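Local coordinates for gluconate kinase (Lactobacillus acidophilus, PDB 3LL3), which probably phosphorylates gluconate or a related sugar with ATP, as an FGGY-family carbohydrate kinase, and binds ATP and D-xylulose, at residues 153-157 with 158-162; 175-179 with 180-184; 206-209 with 210-214; 235-239 with 240-244; 341-344 with 345-348. One frame throughout, in Å; residues are numbered along the deposited sequence.

Contacts 1 to 4 belong to the N-terminal half of the kinase, contact 5 to the C-terminal half. Contact 3 is a surface turn. The other four are largely buried. Contacts 1 and 4 are strand-to-helix junctions, and Lys158 of contact 1 reaches the carbonyl of Leu235 in contact 4. Contacts 3 and 4 meet through neighbouring strands 213-214 and 232-238 of one sheet. Contact 2 is a loop whose Leu182 packs on Ile207 of contact 3. Chemistry follows place: apolar packing and a carboxylate at the helix start in 1, a hydroxyl and water in 2, one backbone turn bond in 3, sugar binding in 4 and 5. The last two do not touch but hold the same D-xylulose.

Contact 1 of 5, residues 153-157 with 158-162; sequences KWIGI and KEYII
Tyr160 N donates to Gly156 O over 2.9 Å. This is the first helical turn after strand 153-155. One residue on, Ile161 N donates to Ile157 O at 3.0 Å. Gly156 is the N-cap. It has no side chain to close the helix end, but Glu159 folds back towards it. The Glu159 chain bends at chi2 (71°) and brings OE1 to 2.7 Å from Gly156 N, a weak, poorly aligned bond. It lies as in the reciprocal half of a capping box, though Gly156 cannot supply the other half. The other carboxylate oxygen, OE2, bonds Thr171 OG1, which helps fix the turn of the group. Apolar groups close the rest of the corner. Ile155 CB lies 3.8 Å from Glu159 CB. Ile155 CD1 comes in at the edge of the Tyr160 ring and sits 4.1 Å from Tyr160 CB. Ile157 CG1 meets Ile161 CD1 at 3.9 Å along the helix. The junction is buried. Ile155 packs on strand 84-86, Ile157 and Ile161 rest on helix 49-65 and strand 70-78, and Lys158 NZ bonds Leu235 O of strand 232-238 and forms a salt bridge with Asp172 of strand 170-172.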
loop_
_atom_site.group_PDB
_atom_site.type_symbol
_atom_site.label_atom_id
_atom_site.label_comp_id
_atom_site.label_asym_id
_atom_site.label_seq_id
_atom_site.Cartn_x
_atom_site.Cartn_y
_atom_site.Cartn_z
ATOM N N LYS A 153 48.522 -1.876 -3.291
ATOM C CA LYS A 153 47.744 -3.061 -2.910
ATOM C C LYS A 153 46.295 -2.677 -2.684
ATOM O O LYS A 153 46.004 -1.654 -2.064
ATOM C CB LYS A 153 48.299 -3.713 -1.639
ATOM C CG LYS A 153 49.684 -4.356 -1.817
ATOM C CD LYS A 153 49.584 -5.562 -2.734
ATOM C CE LYS A 153 50.794 -6.476 -2.618
ATOM N NZ LYS A 153 51.962 -5.922 -3.307
ATOM N N TRP A 154 45.386 -3.497 -3.203
ATOM C CA TRP A 154 43.970 -3.329 -2.940
ATOM C C TRP A 154 43.482 -4.591 -2.254
ATOM O O TRP A 154 43.572 -5.684 -2.812
ATOM C CB TRP A 154 43.216 -3.104 -4.248
ATOM C CG TRP A 154 43.475 -1.764 -4.836
ATOM C CD1 TRP A 154 44.197 -1.478 -5.967
ATOM C CD2 TRP A 154 43.036 -0.514 -4.310
ATOM N NE1 TRP A 154 44.209 -0.123 -6.182
ATOM C CE2 TRP A 154 43.502 0.493 -5.182
ATOM C CE3 TRP A 154 42.280 -0.146 -3.192
ATOM C CZ2 TRP A 154 43.240 1.840 -4.970
ATOM C CZ3 TRP A 154 42.015 1.194 -2.979
ATOM C CH2 TRP A 154 42.504 2.175 -3.867
ATOM N N ILE A 155 42.996 -4.447 -1.025
ATOM C CA ILE A 155 42.696 -5.614 -0.206
ATOM C C ILE A 155 41.393 -5.429 0.541
ATOM O O ILE A 155 40.778 -4.370 0.475
ATOM C CB ILE A 155 43.808 -5.865 0.838
ATOM C CG1 ILE A 155 43.892 -4.688 1.809
ATOM C CG2 ILE A 155 45.171 -6.103 0.152
ATOM C CD1 ILE A 155 45.095 -4.774 2.778
ATOM N N GLY A 156 40.986 -6.466 1.271
ATOM C CA GLY A 156 39.821 -6.369 2.132
ATOM C C GLY A 156 40.255 -6.426 3.580
ATOM O O GLY A 156 41.422 -6.696 3.873
ATOM N N ILE A 157 39.318 -6.190 4.491
ATOM C CA ILE A 157 39.628 -6.162 5.918
ATOM C C ILE A 157 40.190 -7.490 6.440
ATOM O O ILE A 157 41.031 -7.498 7.344
ATOM C CB ILE A 157 38.388 -5.779 6.756
ATOM C CG1 ILE A 157 38.780 -5.611 8.224
ATOM C CG2 ILE A 157 37.300 -6.849 6.615
ATOM C CD1 ILE A 157 39.620 -4.373 8.492
ATOM N N LYS A 158 39.722 -8.622 5.922
ATOM C CA LYS A 158 40.307 -9.868 6.398
ATOM C C LYS A 158 41.801 -9.946 6.024
ATOM O O LYS A 158 42.624 -10.318 6.857
ATOM C CB LYS A 158 39.538 -11.123 5.964
ATOM C CG LYS A 158 40.231 -12.431 6.414
ATOM C CD LYS A 158 39.281 -13.658 6.389
ATOM C CE LYS A 158 39.054 -14.186 4.964
ATOM N NZ LYS A 158 40.228 -14.993 4.476
ATOM N N GLU A 159 42.137 -9.591 4.784
ATOM C CA GLU A 159 43.532 -9.548 4.328
ATOM C C GLU A 159 44.359 -8.583 5.183
ATOM O O GLU A 159 45.477 -8.890 5.578
ATOM C CB GLU A 159 43.617 -9.116 2.860
ATOM C CG GLU A 159 43.052 -10.120 1.871
ATOM C CD GLU A 159 41.549 -10.186 1.965
ATOM O OE1 GLU A 159 40.923 -9.099 1.894
ATOM O OE2 GLU A 159 41.003 -11.309 2.146
ATOM N N TYR A 160 43.792 -7.418 5.460
ATOM C CA TYR A 160 44.450 -6.426 6.284
ATOM C C TYR A 160 44.856 -6.999 7.632
ATOM O O TYR A 160 46.027 -6.899 8.027
ATOM C CB TYR A 160 43.549 -5.211 6.510
ATOM C CG TYR A 160 44.218 -4.193 7.418
ATOM C CD1 TYR A 160 45.307 -3.461 6.981
ATOM C CD2 TYR A 160 43.774 -3.987 8.720
ATOM C CE1 TYR A 160 45.936 -2.547 7.809
ATOM C CE2 TYR A 160 44.394 -3.068 9.556
ATOM C CZ TYR A 160 45.474 -2.351 9.095
ATOM O OH TYR A 160 46.088 -1.435 9.928
ATOM N N ILE A 161 43.871 -7.581 8.338
ATOM C CA ILE A 161 44.106 -8.176 9.645
ATOM C C ILE A 161 45.203 -9.218 9.567
ATOM O O ILE A 161 46.175 -9.168 10.324
ATOM C CB ILE A 161 42.824 -8.808 10.240
ATOM C CG1 ILE A 161 41.784 -7.720 10.511
ATOM C CG2 ILE A 161 43.144 -9.561 11.516
ATOM C CD1 ILE A 161 40.349 -8.237 10.656
ATOM N N ILE A 162 45.060 -10.166 8.655
ATOM C CA ILE A 162 46.052 -11.218 8.561
ATOM C C ILE A 162 47.431 -10.647 8.198
ATOM O O ILE A 162 48.460 -11.177 8.611
ATOM C CB ILE A 162 45.600 -12.301 7.588
ATOM C CG1 ILE A 162 44.388 -13.022 8.203
ATOM C CG2 ILE A 162 46.737 -13.286 7.295
ATOM C CD1 ILE A 162 43.708 -13.997 7.295
#

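Contact 2 of 5, residues 175-179 with 180-184; sequences MAAGT and GILNL
Leu182 turns back over Ala176 and Ala177. Its CB lies 3.5 Å from Ala176 O. With CG anti to the backbone N (chi1 -175°), the two methyls reach Ala176 and Ala177. CD1 meets Ala176 CB at 4.0 Å. CD2 lies 3.8 Å from Ala177 N and also touches the Ala177 methyl. Thr179 ties the backbone. Its OG1 donates to Ala176 O at 2.8 Å, in the carbonyl plane, and the same carbonyl takes Thr179 N. OG1 also accepts from Ile181 N at 3.0 Å, so one hydroxyl links both sides of the bend. A water accepts from Gly180 N and Leu182 N and lies 2.9 Å from Ala176 O. Gly180 has a positive phi of 86°, where a CB would run into the carbonyl of Thr179. Trp189 packs on Ala176, Thr179 and Ile181. The bond from Ile181 N to Thr179 OG1 makes this an ST turn, in the loop that follows the short helix.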
loop_
_atom_site.group_PDB
_atom_site.type_symbol
_atom_site.label_atom_id
_atom_site.label_comp_id
_atom_site.label_asym_id
_atom_site.label_seq_id
_atom_site.Cartn_x
_atom_site.Cartn_y
_atom_site.Cartn_z
HETATM N N MSE A 175 36.496 -15.138 -0.583
HETATM C CA MSE A 175 36.596 -13.696 -0.395
HETATM C C MSE A 175 36.938 -12.999 -1.727
HETATM O O MSE A 175 36.442 -11.915 -2.008
HETATM C CB MSE A 175 37.623 -13.364 0.687
HETATM C CG MSE A 175 37.623 -11.914 1.097
HETATM SE SE MSE A 175 35.973 -11.290 1.946
HETATM C CE MSE A 175 35.999 -12.457 3.532
ATOM N N ALA A 176 37.782 -13.631 -2.536
ATOM C CA ALA A 176 38.061 -13.141 -3.882
ATOM C C ALA A 176 36.743 -13.142 -4.675
ATOM O O ALA A 176 36.516 -12.283 -5.535
ATOM C CB ALA A 176 39.101 -14.023 -4.558
ATOM N N ALA A 177 35.868 -14.100 -4.340
ATOM C CA ALA A 177 34.570 -14.224 -4.981
ATOM C C ALA A 177 33.678 -13.005 -4.746
ATOM O O ALA A 177 32.767 -12.760 -5.529
ATOM C CB ALA A 177 33.857 -15.532 -4.549
ATOM N N GLY A 178 33.951 -12.232 -3.691
ATOM C CA GLY A 178 33.180 -11.020 -3.418
ATOM C C GLY A 178 33.739 -9.718 -4.010
ATOM O O GLY A 178 33.201 -8.632 -3.739
ATOM N N THR A 179 34.809 -9.806 -4.805
ATOM C CA THR A 179 35.416 -8.598 -5.398
ATOM C C THR A 179 34.742 -8.158 -6.697
ATOM O O THR A 179 34.703 -6.970 -6.999
ATOM C CB THR A 179 36.933 -8.757 -5.714
ATOM O OG1 THR A 179 37.121 -9.802 -6.671
ATOM C CG2 THR A 179 37.738 -9.071 -4.462
ATOM N N GLY A 180 34.226 -9.120 -7.463
ATOM C CA GLY A 180 33.691 -8.844 -8.786
ATOM C C GLY A 180 34.814 -8.874 -9.818
ATOM O O GLY A 180 34.651 -8.406 -10.938
ATOM N N ILE A 181 35.957 -9.433 -9.435
ATOM C CA ILE A 181 37.128 -9.484 -10.317
ATOM C C ILE A 181 37.548 -10.933 -10.549
ATOM O O ILE A 181 38.325 -11.219 -11.454
ATOM C CB ILE A 181 38.313 -8.697 -9.727
ATOM C CG1 ILE A 181 37.853 -7.321 -9.256
ATOM C CG2 ILE A 181 39.452 -8.546 -10.756
ATOM C CD1 ILE A 181 38.931 -6.565 -8.474
ATOM N N LEU A 182 37.010 -11.853 -9.746
ATOM C CA LEU A 182 37.392 -13.263 -9.841
ATOM C C LEU A 182 36.616 -13.960 -10.950
ATOM O O LEU A 182 35.389 -14.016 -10.916
ATOM C CB LEU A 182 37.133 -13.975 -8.517
ATOM C CG LEU A 182 37.604 -15.434 -8.433
ATOM C CD1 LEU A 182 39.113 -15.495 -8.281
ATOM C CD2 LEU A 182 36.905 -16.214 -7.293
ATOM N N ASN A 183 37.332 -14.509 -11.925
ATOM C CA ASN A 183 36.705 -15.235 -13.023
ATOM C C ASN A 183 36.090 -16.552 -12.540
ATOM O O ASN A 183 36.736 -17.329 -11.846
ATOM C CB ASN A 183 37.710 -15.493 -14.160
ATOM C CG ASN A 183 37.053 -16.071 -15.412
ATOM O OD1 ASN A 183 36.729 -15.338 -16.342
ATOM N ND2 ASN A 183 36.844 -17.377 -15.434
ATOM N N LEU A 184 34.846 -16.803 -12.924
ATOM C CA LEU A 184 34.132 -17.990 -12.455
ATOM C C LEU A 184 34.743 -19.288 -12.970
ATOM O O LEU A 184 34.736 -20.293 -12.271
ATOM C CB LEU A 184 32.663 -17.933 -12.863
ATOM C CG LEU A 184 31.764 -16.978 -12.077
ATOM C CD1 LEU A 184 30.426 -16.876 -12.744
ATOM C CD2 LEU A 184 31.575 -17.432 -10.637
HETATM O O HOH W 1 34.826 -11.864 -7.800
#

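Contact 3 of 5, residues 206-209 with 210-214; sequences KIAQ and PTKVI
Lys212 N donates to Gln209 O at 3.0 Å, the one hydrogen bond between these two segments. It is fairly straight at hydrogen, with an angle of 162°. The amide stands above the carbonyl plane, 53° out of it. Pro210 and Thr211 fill the two middle places of the turn. The fixed phi of Pro210 suits the first of them. Apolar contact comes from Lys212. Its CG is anti to the backbone N (chi1 178°), which lays the aliphatic chain beside Ala208. Lys212 CD touches Ala208 CB at 3.7 Å. The polar side chains of Gln209 and Thr211 meet loosely and obliquely, with Gln209 OE1 3.5 Å from Thr211 OG1. Beyond the two segments, Pro210 packs on Leu437 and Thr211 on Gln440, both of helix 429-441. Pro210 and Lys212 also make backbone bonds to Gly236 and Leu235. The arrangement is a type I beta turn with proline in its second position. It takes the chain from strand 206-208, paired with 170-172, to strand 213-214 at the border of the main sheet of the N-terminal domain.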
loop_
_atom_site.group_PDB
_atom_site.type_symbol
_atom_site.label_atom_id
_atom_site.label_comp_id
_atom_site.label_asym_id
_atom_site.label_seq_id
_atom_site.Cartn_x
_atom_site.Cartn_y
_atom_site.Cartn_z
ATOM N N LYS A 206 47.438 -12.755 -3.128
ATOM C CA LYS A 206 47.385 -14.077 -3.738
ATOM C C LYS A 206 46.162 -14.835 -3.214
ATOM O O LYS A 206 45.700 -14.578 -2.105
ATOM C CB LYS A 206 48.663 -14.859 -3.434
ATOM C CG LYS A 206 49.818 -14.470 -4.342
ATOM C CD LYS A 206 51.153 -14.979 -3.818
ATOM C CE LYS A 206 52.231 -14.901 -4.898
ATOM N NZ LYS A 206 51.987 -15.910 -5.974
ATOM N N ILE A 207 45.648 -15.762 -4.018
ATOM C CA ILE A 207 44.450 -16.525 -3.656
ATOM C C ILE A 207 44.825 -17.930 -3.183
ATOM O O ILE A 207 45.572 -18.636 -3.859
ATOM C CB ILE A 207 43.479 -16.638 -4.854
ATOM C CG1 ILE A 207 43.187 -15.258 -5.427
ATOM C CG2 ILE A 207 42.167 -17.307 -4.416
ATOM C CD1 ILE A 207 42.489 -15.277 -6.778
ATOM N N ALA A 208 44.332 -18.324 -2.013
ATOM C CA ALA A 208 44.515 -19.690 -1.535
ATOM C C ALA A 208 43.196 -20.270 -1.023
ATOM O O ALA A 208 42.180 -19.568 -0.996
ATOM C CB ALA A 208 45.570 -19.739 -0.440
ATOM N N GLN A 209 43.225 -21.540 -0.617
ATOM C CA GLN A 209 42.053 -22.201 -0.000
ATOM C C GLN A 209 41.823 -21.697 1.422
ATOM O O GLN A 209 42.776 -21.315 2.114
ATOM C CB GLN A 209 42.242 -23.718 0.106
ATOM C CG GLN A 209 42.781 -24.431 -1.116
ATOM C CD GLN A 209 43.378 -25.785 -0.738
ATOM O OE1 GLN A 209 42.864 -26.479 0.149
ATOM N NE2 GLN A 209 44.475 -26.159 -1.393
ATOM N N PRO A 210 40.554 -21.714 1.873
ATOM C CA PRO A 210 40.160 -21.307 3.232
ATOM C C PRO A 210 40.924 -22.017 4.341
ATOM O O PRO A 210 41.089 -21.428 5.406
ATOM C CB PRO A 210 38.672 -21.676 3.296
ATOM C CG PRO A 210 38.205 -21.487 1.874
ATOM C CD PRO A 210 39.380 -21.945 1.007
ATOM N N THR A 211 41.386 -23.239 4.095
ATOM C CA THR A 211 42.057 -24.021 5.122
ATOM C C THR A 211 43.563 -23.742 5.189
ATOM O O THR A 211 44.262 -24.292 6.039
ATOM C CB THR A 211 41.857 -25.533 4.892
ATOM O OG1 THR A 211 42.047 -25.831 3.504
ATOM C CG2 THR A 211 40.438 -25.969 5.310
ATOM N N LYS A 212 44.065 -22.902 4.292
ATOM C CA LYS A 212 45.506 -22.662 4.252
ATOM C C LYS A 212 46.029 -22.050 5.551
ATOM O O LYS A 212 45.454 -21.107 6.084
ATOM C CB LYS A 212 45.908 -21.780 3.067
ATOM C CG LYS A 212 47.430 -21.499 3.079
ATOM C CD LYS A 212 48.034 -21.491 1.701
ATOM C CE LYS A 212 49.569 -21.363 1.785
ATOM N NZ LYS A 212 50.224 -21.576 0.462
ATOM N N VAL A 213 47.127 -22.594 6.051
ATOM C CA VAL A 213 47.749 -22.078 7.262
ATOM C C VAL A 213 48.681 -20.939 6.883
ATOM O O VAL A 213 49.584 -21.123 6.075
ATOM C CB VAL A 213 48.568 -23.164 7.984
ATOM C CG1 VAL A 213 49.255 -22.573 9.200
ATOM C CG2 VAL A 213 47.677 -24.341 8.396
ATOM N N ILE A 214 48.439 -19.759 7.445
ATOM C CA ILE A 214 49.299 -18.609 7.231
ATOM C C ILE A 214 50.226 -18.479 8.445
ATOM O O ILE A 214 49.767 -18.170 9.548
ATOM C CB ILE A 214 48.496 -17.319 7.095
ATOM C CG1 ILE A 214 47.266 -17.512 6.185
ATOM C CG2 ILE A 214 49.394 -16.204 6.572
ATOM C CD1 ILE A 214 47.575 -18.030 4.808
#

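Contact 4 of 5, residues 235-239 with 240-244; sequences LGASD and GYLST. With XUL (D-xylulose), chain E.
From Ala237 and Ser238 the chain turns sharply into Tyr241 and Leu242: strand 235-238 and helix 240-244 stand almost perpendicular, at 89°, with their axes 6.3 Å apart at the closest. Ser238 is the N-cap. Its OG lies between the backbone N and the carbonyl carbon (chi1 67°) and accepts from Tyr241 N at 3.2 Å. Its carbonyl starts the helix by accepting from Leu242 N, and Asp239 O takes Ser243 N over 2.8 Å. At the corner, Ala237 CB packs against Leu242 CG at 3.7 Å. The same methyl approaches Tyr241 CD2 at 4.0 Å, obliquely to the ring. The Asp239 carboxylate reaches into the sugar pocket. OD2 accepts from O5 of D-xylulose at 2.8 Å. OD1 turns back to Gly240 N at 2.6 Å, a weak and strongly bent bond that may help hold the carboxylate in its rotation. With an alanine here, the O5 hydroxyl would probably lose its acceptor and the sugar end would be less firmly placed. Met80 N, His81 NE2 and Arg344 NH1 also bond this sugar. In xylulose kinases O5 is the hydroxyl that receives phosphate, so the bond from O5 is consistent with Asp239 binding the hydroxyl that is phosphorylated.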
loop_
_atom_site.group_PDB
_atom_site.type_symbol
_atom_site.label_atom_id
_atom_site.label_comp_id
_atom_site.label_asym_id
_atom_site.label_seq_id
_atom_site.Cartn_x
_atom_site.Cartn_y
_atom_site.Cartn_z
ATOM N N LEU A 235 43.512 -19.300 7.179
ATOM C CA LEU A 235 43.113 -18.232 6.288
ATOM C C LEU A 235 41.624 -17.864 6.442
ATOM O O LEU A 235 41.269 -16.690 6.516
ATOM C CB LEU A 235 43.439 -18.598 4.847
ATOM C CG LEU A 235 43.162 -17.486 3.845
ATOM C CD1 LEU A 235 43.850 -16.160 4.263
ATOM C CD2 LEU A 235 43.550 -17.917 2.421
ATOM N N GLY A 236 40.755 -18.861 6.508
ATOM C CA GLY A 236 39.337 -18.578 6.701
ATOM C C GLY A 236 38.583 -18.241 5.430
ATOM O O GLY A 236 39.072 -18.506 4.338
ATOM N N ALA A 237 37.388 -17.656 5.571
ATOM C CA ALA A 237 36.485 -17.458 4.448
ATOM C C ALA A 237 35.459 -16.366 4.729
ATOM O O ALA A 237 35.508 -15.699 5.757
ATOM C CB ALA A 237 35.780 -18.753 4.097
ATOM N N SER A 238 34.538 -16.189 3.792
ATOM C CA SER A 238 33.531 -15.135 3.885
ATOM C C SER A 238 32.390 -15.526 4.845
ATOM O O SER A 238 32.120 -16.714 5.050
ATOM C CB SER A 238 32.951 -14.890 2.500
ATOM O OG SER A 238 32.215 -16.020 2.059
ATOM N N ASP A 239 31.701 -14.528 5.396
ATOM C CA ASP A 239 30.580 -14.791 6.295
ATOM C C ASP A 239 29.454 -15.527 5.559
ATOM O O ASP A 239 28.805 -16.410 6.115
ATOM C CB ASP A 239 30.074 -13.481 6.906
ATOM C CG ASP A 239 29.732 -12.422 5.857
ATOM O OD1 ASP A 239 29.828 -12.705 4.643
ATOM O OD2 ASP A 239 29.367 -11.286 6.239
ATOM N N GLY A 240 29.245 -15.180 4.293
ATOM C CA GLY A 240 28.236 -15.831 3.472
ATOM C C GLY A 240 28.450 -17.325 3.296
ATOM O O GLY A 240 27.525 -18.123 3.476
ATOM N N TYR A 241 29.671 -17.706 2.940
ATOM C CA TYR A 241 30.011 -19.107 2.756
ATOM C C TYR A 241 29.994 -19.855 4.077
ATOM O O TYR A 241 29.404 -20.926 4.180
ATOM C CB TYR A 241 31.402 -19.231 2.145
ATOM C CG TYR A 241 31.878 -20.662 2.067
ATOM C CD1 TYR A 241 31.339 -21.549 1.140
ATOM C CD2 TYR A 241 32.845 -21.129 2.936
ATOM C CE1 TYR A 241 31.781 -22.866 1.073
ATOM C CE2 TYR A 241 33.287 -22.436 2.879
ATOM C CZ TYR A 241 32.756 -23.297 1.945
ATOM O OH TYR A 241 33.213 -24.593 1.917
ATOM N N LEU A 242 30.687 -19.305 5.075
ATOM C CA LEU A 242 30.790 -19.947 6.369
ATOM C C LEU A 242 29.424 -20.092 7.065
ATOM O O LEU A 242 29.155 -21.123 7.681
ATOM C CB LEU A 242 31.790 -19.210 7.252
ATOM C CG LEU A 242 33.238 -19.365 6.760
ATOM C CD1 LEU A 242 34.224 -18.653 7.676
ATOM C CD2 LEU A 242 33.598 -20.825 6.629
ATOM N N SER A 243 28.586 -19.061 6.978
ATOM C CA SER A 243 27.246 -19.114 7.538
ATOM C C SER A 243 26.418 -20.224 6.896
ATOM O O SER A 243 25.530 -20.760 7.528
ATOM C CB SER A 243 26.518 -17.781 7.350
ATOM O OG SER A 243 27.035 -16.833 8.255
ATOM N N THR A 244 26.704 -20.538 5.632
ATOM C CA THR A 244 25.995 -21.597 4.910
ATOM C C THR A 244 26.454 -23.004 5.334
ATOM O O THR A 244 25.625 -23.846 5.760
ATOM C CB THR A 244 26.141 -21.428 3.382
ATOM O OG1 THR A 244 25.755 -20.104 3.014
ATOM C CG2 THR A 244 25.254 -22.437 2.645
HETATM C C1 XUL E . 26.928 -11.662 1.132
HETATM C C2 XUL E . 26.738 -10.234 0.590
HETATM C C3 XUL E . 26.694 -9.025 1.565
HETATM C C4 XUL E . 27.179 -9.304 3.001
HETATM C C5 XUL E . 28.702 -9.507 3.114
HETATM O O1 XUL E . 25.771 -12.425 0.887
HETATM O O2 XUL E . 26.573 -10.072 -0.596
HETATM O O3 XUL E . 25.369 -8.568 1.677
HETATM O O4 XUL E . 26.808 -8.199 3.792
HETATM O O5 XUL E . 29.159 -9.225 4.415
#

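Contact 5 of 5, residues 341-344 with 345-348; sequences GGER and APIW. With DXP (1-deoxy-D-xylulose-5-phosphate), chain D; XUL (D-xylulose), chain E.
Arg344 and Trp348 face each other across an alpha-turn, a five-residue turn closed by Trp348 N donating to Arg344 O at 2.6 Å, in a loop of the C-terminal domain. The Trp348 indole lies flat over the start of Arg344. Arg344 CB sits above the six-membered ring, 3.8 Å from its centroid, in a CH-pi contact. CG follows at 3.5 Å from Trp348 CZ3. The arginine chain then bends at chi3 (-67°), and its guanidinium stands nearly perpendicular to the indole, at 89°. Trp348 NE1 bonds Ser279 O. Were a glycine to stand at Trp348, Arg344 CB and CG would probably lose the ring face that covers them, leaving that part of the chain less firmly held, and Ser279 O would lose its indole partner. Glu343, just before the turn, and Ile347 cross at about a right angle, with Glu343 CB 3.7 Å from Ile347 CG1. Glu343 OE1 accepts from Arg344 N at 2.6 Å through its anti lone pair and also from Asn297 N. Arg344 NE bonds Asn297 OD1, which helps aim the guanidinium. At the far end, Arg344 NH1 donates to O3 of D-xylulose at 2.7 Å, near the guanidinium plane.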
loop_
_atom_site.group_PDB
_atom_site.type_symbol
_atom_site.label_atom_id
_atom_site.label_comp_id
_atom_site.label_asym_id
_atom_site.label_seq_id
_atom_site.Cartn_x
_atom_site.Cartn_y
_atom_site.Cartn_z
ATOM N N GLY A 341 13.721 -0.234 2.568
ATOM C CA GLY A 341 15.034 0.369 2.333
ATOM C C GLY A 341 15.619 0.176 0.942
ATOM O O GLY A 341 16.823 -0.028 0.804
ATOM N N GLY A 342 14.790 0.243 -0.098
ATOM C CA GLY A 342 15.220 -0.244 -1.398
ATOM C C GLY A 342 15.461 -1.736 -1.230
ATOM O O GLY A 342 15.255 -2.277 -0.130
ATOM N N GLU A 343 15.885 -2.428 -2.282
ATOM C CA GLU A 343 16.101 -3.870 -2.142
ATOM C C GLU A 343 17.196 -4.412 -3.049
ATOM O O GLU A 343 17.348 -3.960 -4.195
ATOM C CB GLU A 343 14.783 -4.629 -2.392
ATOM C CG GLU A 343 14.847 -6.123 -2.098
ATOM C CD GLU A 343 15.424 -6.414 -0.724
ATOM O OE1 GLU A 343 16.669 -6.320 -0.546
ATOM O OE2 GLU A 343 14.629 -6.741 0.178
ATOM N N ARG A 344 17.966 -5.370 -2.535
ATOM C CA ARG A 344 18.881 -6.127 -3.368
ATOM C C ARG A 344 18.101 -7.324 -3.925
ATOM O O ARG A 344 17.134 -7.116 -4.643
ATOM C CB ARG A 344 20.178 -6.469 -2.607
ATOM C CG ARG A 344 21.077 -5.227 -2.482
ATOM C CD ARG A 344 22.310 -5.420 -1.594
ATOM N NE ARG A 344 21.926 -5.606 -0.201
ATOM C CZ ARG A 344 22.654 -6.270 0.694
ATOM N NH1 ARG A 344 23.813 -6.808 0.341
ATOM N NH2 ARG A 344 22.214 -6.405 1.943
ATOM N N ALA A 345 18.476 -8.562 -3.623
ATOM C CA ALA A 345 17.655 -9.673 -4.104
ATOM C C ALA A 345 16.290 -9.574 -3.439
ATOM O O ALA A 345 16.221 -9.196 -2.275
ATOM C CB ALA A 345 18.290 -11.017 -3.780
ATOM N N PRO A 346 15.207 -9.913 -4.172
ATOM C CA PRO A 346 15.216 -10.386 -5.564
ATOM C C PRO A 346 15.061 -9.310 -6.656
ATOM O O PRO A 346 15.310 -9.619 -7.821
ATOM C CB PRO A 346 14.008 -11.320 -5.594
ATOM C CG PRO A 346 13.011 -10.586 -4.745
ATOM C CD PRO A 346 13.830 -9.904 -3.634
ATOM N N ILE A 347 14.686 -8.079 -6.312
ATOM C CA ILE A 347 14.375 -7.091 -7.356
ATOM C C ILE A 347 15.534 -6.165 -7.775
ATOM O O ILE A 347 15.472 -5.539 -8.824
ATOM C CB ILE A 347 13.152 -6.232 -6.985
ATOM C CG1 ILE A 347 13.401 -5.467 -5.692
ATOM C CG2 ILE A 347 11.905 -7.099 -6.836
ATOM C CD1 ILE A 347 12.366 -4.363 -5.449
ATOM N N TRP A 348 16.572 -6.071 -6.951
ATOM C CA TRP A 348 17.747 -5.263 -7.273
ATOM C C TRP A 348 17.349 -3.868 -7.754
ATOM O O TRP A 348 17.681 -3.454 -8.867
ATOM C CB TRP A 348 18.661 -5.985 -8.285
ATOM C CG TRP A 348 19.243 -7.264 -7.708
ATOM C CD1 TRP A 348 18.794 -8.547 -7.913
ATOM C CD2 TRP A 348 20.361 -7.373 -6.814
ATOM N NE1 TRP A 348 19.565 -9.444 -7.194
ATOM C CE2 TRP A 348 20.532 -8.749 -6.515
ATOM C CE3 TRP A 348 21.229 -6.443 -6.230
ATOM C CZ2 TRP A 348 21.532 -9.210 -5.656
ATOM C CZ3 TRP A 348 22.229 -6.905 -5.389
ATOM C CH2 TRP A 348 22.369 -8.280 -5.107
HETATM C C1 DXP D . 19.400 5.542 -1.348
HETATM C C2 DXP D . 18.860 4.868 -0.052
HETATM C C3 DXP D . 19.731 3.742 0.559
HETATM C C4 DXP D . 19.962 2.681 -0.537
HETATM C C5 DXP D . 20.407 1.222 -0.270
HETATM O O2 DXP D . 17.707 4.949 0.213
HETATM O O3 DXP D . 19.254 3.346 1.784
HETATM O O4 DXP D . 18.908 2.772 -1.443
HETATM O O5 DXP D . 19.708 0.200 -0.931
HETATM P P DXP D . 20.342 -1.126 -1.703
HETATM O O2P DXP D . 20.815 -0.714 -3.167
HETATM O O1P DXP D . 21.403 -1.853 -0.747
HETATM O O3P DXP D . 19.316 -2.043 -2.025
HETATM C C1 XUL E . 26.928 -11.662 1.132
HETATM C C2 XUL E . 26.738 -10.234 0.590
HETATM C C3 XUL E . 26.694 -9.025 1.565
HETATM C C4 XUL E . 27.179 -9.304 3.001
HETATM C C5 XUL E . 28.702 -9.507 3.114
HETATM O O1 XUL E . 25.771 -12.425 0.887
HETATM O O2 XUL E . 26.573 -10.072 -0.596
HETATM O O3 XUL E . 25.369 -8.568 1.677
HETATM O O4 XUL E . 26.808 -8.199 3.792
HETATM O O5 XUL E . 29.159 -9.225 4.415
#